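Local coordinates for protein trehalose-6-phosphate phosphatase (Cryptococcus neoformans, PDB 5DX9) that is a trehalose-phosphatase-family member of the HAD superfamily and holds a magnesium ion next to a glycan-binding pocket, at residues L159-L162 / E163-A167; E182-P185 / L186-K190. One frame throughout, in Å; residues are numbered along the deposited sequence.

Contact 1: L159-L162 / E163-A167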
loop_
_atom_site.group_PDB
_atom_site.type_symbol
_atom_site.label_atom_id
_atom_site.label_comp_id
_atom_site.label_asym_id
_atom_site.label_seq_id
_atom_site.Cartn_x
_atom_site.Cartn_y
_atom_site.Cartn_z
ATOM N N LEU A 159 21.028 -4.975 9.044
ATOM C CA LEU A 159 19.888 -5.859 9.230
ATOM C C LEU A 159 20.113 -6.765 10.430
ATOM O O LEU A 159 19.254 -6.876 11.304
ATOM C CB LEU A 159 19.643 -6.700 7.974
ATOM C CG LEU A 159 18.460 -7.664 8.044
ATOM C CD1 LEU A 159 17.179 -6.897 8.325
ATOM C CD2 LEU A 159 18.334 -8.478 6.761
ATOM N N ASP A 160 21.276 -7.408 10.468
ATOM C CA ASP A 160 21.626 -8.306 11.564
ATOM C C ASP A 160 21.613 -7.585 12.903
ATOM O O ASP A 160 21.180 -8.146 13.908
ATOM C CB ASP A 160 22.997 -8.939 11.323
ATOM C CG ASP A 160 22.981 -9.944 10.190
ATOM O OD1 ASP A 160 24.011 -10.619 9.974
ATOM O OD2 ASP A 160 21.931 -10.067 9.521
ATOM N N LEU A 161 22.085 -6.343 12.919
ATOM C CA LEU A 161 22.077 -5.558 14.150
ATOM C C LEU A 161 20.652 -5.211 14.580
ATOM O O LEU A 161 20.304 -5.329 15.755
ATOM C CB LEU A 161 22.890 -4.272 13.989
ATOM C CG LEU A 161 22.859 -3.382 15.235
ATOM C CD1 LEU A 161 23.690 -4.006 16.351
ATOM C CD2 LEU A 161 23.316 -1.955 14.940
ATOM N N LEU A 162 19.836 -4.774 13.625
ATOM C CA LEU A 162 18.453 -4.417 13.910
ATOM C C LEU A 162 17.657 -5.624 14.393
ATOM O O LEU A 162 16.877 -5.520 15.336
ATOM C CB LEU A 162 17.786 -3.808 12.675
ATOM C CG LEU A 162 18.213 -2.387 12.300
ATOM C CD1 LEU A 162 17.561 -1.961 10.999
ATOM C CD2 LEU A 162 17.877 -1.410 13.414
ATOM N N GLU A 163 17.865 -6.769 13.747
ATOM C CA GLU A 163 17.115 -7.979 14.067
ATOM C C GLU A 163 17.545 -8.611 15.387
ATOM O O GLU A 163 16.709 -9.101 16.148
ATOM C CB GLU A 163 17.256 -9.011 12.944
ATOM C CG GLU A 163 16.392 -8.734 11.727
ATOM C CD GLU A 163 14.909 -8.740 12.048
ATOM O OE1 GLU A 163 14.542 -9.130 13.176
ATOM O OE2 GLU A 163 14.109 -8.357 11.170
ATOM N N SER A 164 18.846 -8.598 15.656
ATOM C CA SER A 164 19.382 -9.298 16.818
ATOM C C SER A 164 19.237 -8.512 18.120
ATOM O O SER A 164 18.965 -9.097 19.166
ATOM C CB SER A 164 20.857 -9.650 16.595
ATOM O OG SER A 164 21.673 -8.489 16.592
ATOM N N SER A 165 19.413 -7.194 18.063
ATOM C CA SER A 165 19.497 -6.408 19.292
ATOM C C SER A 165 18.348 -5.423 19.513
ATOM O O SER A 165 18.158 -4.943 20.629
ATOM C CB SER A 165 20.822 -5.636 19.331
ATOM O OG SER A 165 20.764 -4.465 18.534
ATOM N N LEU A 166 17.583 -5.114 18.472
ATOM C CA LEU A 166 16.565 -4.077 18.609
ATOM C C LEU A 166 15.135 -4.588 18.425
ATOM O O LEU A 166 14.261 -4.296 19.243
ATOM C CB LEU A 166 16.838 -2.943 17.622
ATOM C CG LEU A 166 15.994 -1.687 17.838
ATOM C CD1 LEU A 166 15.933 -1.356 19.319
ATOM C CD2 LEU A 166 16.554 -0.515 17.046
ATOM N N ALA A 167 14.902 -5.337 17.350
ATOM C CA ALA A 167 13.564 -5.829 17.024
ATOM C C ALA A 167 12.902 -6.583 18.182
ATOM O O ALA A 167 11.771 -6.275 18.550
ATOM C CB ALA A 167 13.621 -6.718 15.785
#

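Contact 2: E182-P185 / L186-K190. With G6P (6-O-phosphono-alpha-D-glucopyranose), chain B.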
loop_
_atom_site.group_PDB
_atom_site.type_symbol
_atom_site.label_atom_id
_atom_site.label_comp_id
_atom_site.label_asym_id
_atom_site.label_seq_id
_atom_site.Cartn_x
_atom_site.Cartn_y
_atom_site.Cartn_z
ATOM N N GLU A 182 14.009 -0.491 6.041
ATOM C CA GLU A 182 13.040 0.398 6.666
ATOM C C GLU A 182 12.521 -0.181 7.974
ATOM O O GLU A 182 12.337 -1.390 8.102
ATOM C CB GLU A 182 11.875 0.676 5.719
ATOM C CG GLU A 182 10.973 1.807 6.182
ATOM C CD GLU A 182 9.927 2.175 5.150
ATOM O OE1 GLU A 182 9.262 3.223 5.320
ATOM O OE2 GLU A 182 9.772 1.416 4.167
ATOM N N VAL A 183 12.302 0.685 8.953
ATOM C CA VAL A 183 11.718 0.260 10.216
ATOM C C VAL A 183 10.406 0.993 10.405
ATOM O O VAL A 183 10.347 2.213 10.260
ATOM C CB VAL A 183 12.648 0.534 11.411
ATOM C CG1 VAL A 183 12.021 0.009 12.695
ATOM C CG2 VAL A 183 14.010 -0.098 11.181
ATOM N N ARG A 184 9.353 0.242 10.704
ATOM C CA ARG A 184 8.028 0.816 10.912
ATOM C C ARG A 184 7.446 0.318 12.218
ATOM O O ARG A 184 7.950 -0.642 12.795
ATOM C CB ARG A 184 7.082 0.458 9.763
ATOM C CG ARG A 184 6.702 -1.019 9.715
ATOM C CD ARG A 184 5.397 -1.234 8.963
ATOM N NE ARG A 184 5.250 -2.614 8.514
ATOM C CZ ARG A 184 4.824 -3.618 9.278
ATOM N NH1 ARG A 184 4.500 -3.410 10.549
ATOM N NH2 ARG A 184 4.729 -4.838 8.768
ATOM N N PRO A 185 6.377 0.971 12.687
ATOM C CA PRO A 185 5.657 0.468 13.855
ATOM C C PRO A 185 5.104 -0.915 13.553
ATOM O O PRO A 185 4.621 -1.151 12.443
ATOM C CB PRO A 185 4.536 1.493 14.053
ATOM C CG PRO A 185 5.004 2.721 13.340
ATOM C CD PRO A 185 5.789 2.215 12.167
ATOM N N LEU A 186 5.186 -1.817 14.524
ATOM C CA LEU A 186 4.775 -3.198 14.321
ATOM C C LEU A 186 3.284 -3.326 14.036
ATOM O O LEU A 186 2.866 -4.208 13.290
ATOM C CB LEU A 186 5.133 -4.046 15.544
ATOM C CG LEU A 186 4.642 -5.496 15.502
ATOM C CD1 LEU A 186 5.329 -6.264 14.379
ATOM C CD2 LEU A 186 4.854 -6.184 16.848
ATOM N N ALA A 187 2.491 -2.436 14.624
ATOM C CA ALA A 187 1.039 -2.599 14.642
ATOM C C ALA A 187 0.333 -2.002 13.425
ATOM O O ALA A 187 -0.891 -2.064 13.322
ATOM C CB ALA A 187 0.470 -1.996 15.921
ATOM N N VAL A 188 1.095 -1.425 12.502
ATOM C CA VAL A 188 0.503 -0.899 11.278
ATOM C C VAL A 188 1.083 -1.571 10.041
ATOM O O VAL A 188 2.246 -1.976 10.022
ATOM C CB VAL A 188 0.706 0.621 11.149
ATOM C CG1 VAL A 188 0.172 1.332 12.386
ATOM C CG2 VAL A 188 2.178 0.946 10.915
ATOM N N ASN A 189 0.252 -1.698 9.011
ATOM C CA ASN A 189 0.705 -2.154 7.706
ATOM C C ASN A 189 -0.315 -1.787 6.642
ATOM O O ASN A 189 -1.428 -1.357 6.953
ATOM C CB ASN A 189 0.972 -3.665 7.700
ATOM C CG ASN A 189 -0.241 -4.482 8.108
ATOM O OD1 ASN A 189 -1.187 -4.641 7.336
ATOM N ND2 ASN A 189 -0.208 -5.025 9.320
ATOM N N LYS A 190 0.070 -1.946 5.383
ATOM C CA LYS A 190 -0.806 -1.595 4.277
ATOM C C LYS A 190 -2.067 -2.453 4.264
ATOM O O LYS A 190 -3.097 -2.045 3.727
ATOM C CB LYS A 190 -0.063 -1.738 2.953
ATOM C CG LYS A 190 1.127 -0.808 2.802
ATOM C CD LYS A 190 1.938 -1.214 1.594
ATOM C CE LYS A 190 3.068 -0.244 1.323
ATOM N NZ LYS A 190 4.013 -0.755 0.285
HETATM C C1 G6P B . 10.632 4.493 -1.674
HETATM C C2 G6P B . 10.672 5.505 -0.536
HETATM C C3 G6P B . 10.931 4.837 0.799
HETATM C C4 G6P B . 9.851 3.815 1.090
HETATM C C5 G6P B . 9.483 2.901 -0.095
HETATM C C6 G6P B . 7.987 2.532 -0.087
HETATM O O1 G6P B . 11.914 3.921 -1.946
HETATM O O2 G6P B . 11.681 6.475 -0.812
HETATM O O3 G6P B . 10.884 5.804 1.858
HETATM O O4 G6P B . 10.349 3.065 2.207
HETATM O O5 G6P B . 9.683 3.461 -1.402
HETATM O O6 G6P B . 7.299 3.096 -1.231
HETATM P P G6P B . 5.948 2.414 -1.832
HETATM O O1P G6P B . 4.953 3.480 -2.511
HETATM O O2P G6P B . 6.336 1.435 -2.873
HETATM O O3P G6P B . 5.225 1.663 -0.606
#

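Contact 1: L159-L162 / E163-A167
Two serines each clamp a peptide carbonyl one turn earlier: Ser164 takes Asp160 O between its backbone N and its hydroxyl, and these donors come from opposite faces of the carbonyl plane. The hydroxyl bond, Ser164 OG to Asp160 O, measures 2.8 Å and the amide bond, Ser164 N to Asp160 O, 3.0 Å. One residue on, the pattern repeats: Ser165 OG reaches Leu161 O at 2.9 Å while Ser165 N approaches from the other face. In both, OG sits between backbone N and carbonyl carbon (chi1 69° and 80°), which turns it back onto the preceding turn. Helix 148-166, which lies against the four-stranded antiparallel sheet of the HAD cap, widens here into a pi-type turn. Leu162 O accordingly gathers two amides: Ala167 N meets it almost head-on, 2.8 Å away, whereas Leu166 N stands 48° above the carbonyl plane. Leu162 and Leu166 point the same way from successive turns, CD2 to CD2 at 4.0 Å, and lodge between the sheet and helix 112-125, Leu162 on Ile119 and Phe120, Leu166 on Ile172 and Glu115. Leu159 likewise lies alongside Glu163, its CD1 branch 3.9 Å from Glu163 CG, and both side chains touch Val174.

Contact 2: E182-P185 / L186-K190
Arg184 bends back over the turn that follows its own strand, so that its side chain meets backbone oxygens of Leu186 and Val188. From CB, chi1 69° sends CG in over the backbone, and the extended chain carries CD, NE and CZ past Val188 O at 3.4, 3.4 and 3.1 Å. That oxygen then lies over one face of the guanidinium, 2.7 Å from NH1, at an angle that makes no hydrogen bond. NH1 instead donates within the guanidinium plane to Pro185 O, 3.0 Å away with an N-H...O angle of 155°. A weak bond of 3.3 Å from NH1 to Leu186 O lies at the edge. NH2, the other terminal nitrogen, has Asn189 CB 4.1 Å away, over the same face as Val188 O and offset toward the rim. Pro185 to Val188 form a type I beta turn, in which Pro185 CB packs on Val188 CG2 at 4.0 Å. Asn189 then N-caps helix 190-200 through OD1 to Glu192 N. At the two ends of this strand-turn-helix connection, Glu182 OE2 accepts from O4 of 6-O-phosphono-alpha-D-glucopyranose and Lys190 NZ donates to its O3P, the latter consistent with the motif III lysine of HAD phosphatases.

How the contacts relate
Along the chain contact 1 comes first, in helix 148-166; the antiparallel strands 172-177 and 180-185 follow, and contact 2 takes the chain out of the second of them toward helix 190-200. The centres are 15 Å apart, yet the contacts touch, Leu162 CD1 packing 4.0 Å from Val183 CG2. Together they illustrate how one strand can serve two faces: strand 180-185 gives Val183 to the helical layer formed by helices 148-166 and 112-125, and Glu182 to the ligand pocket. Contact 1 thus belongs to the outer, helical side of the four-stranded cap sheet, its centre about 25 Å from the centre of the chain, and contact 2 leads inward from that sheet, its centre at about 12 Å.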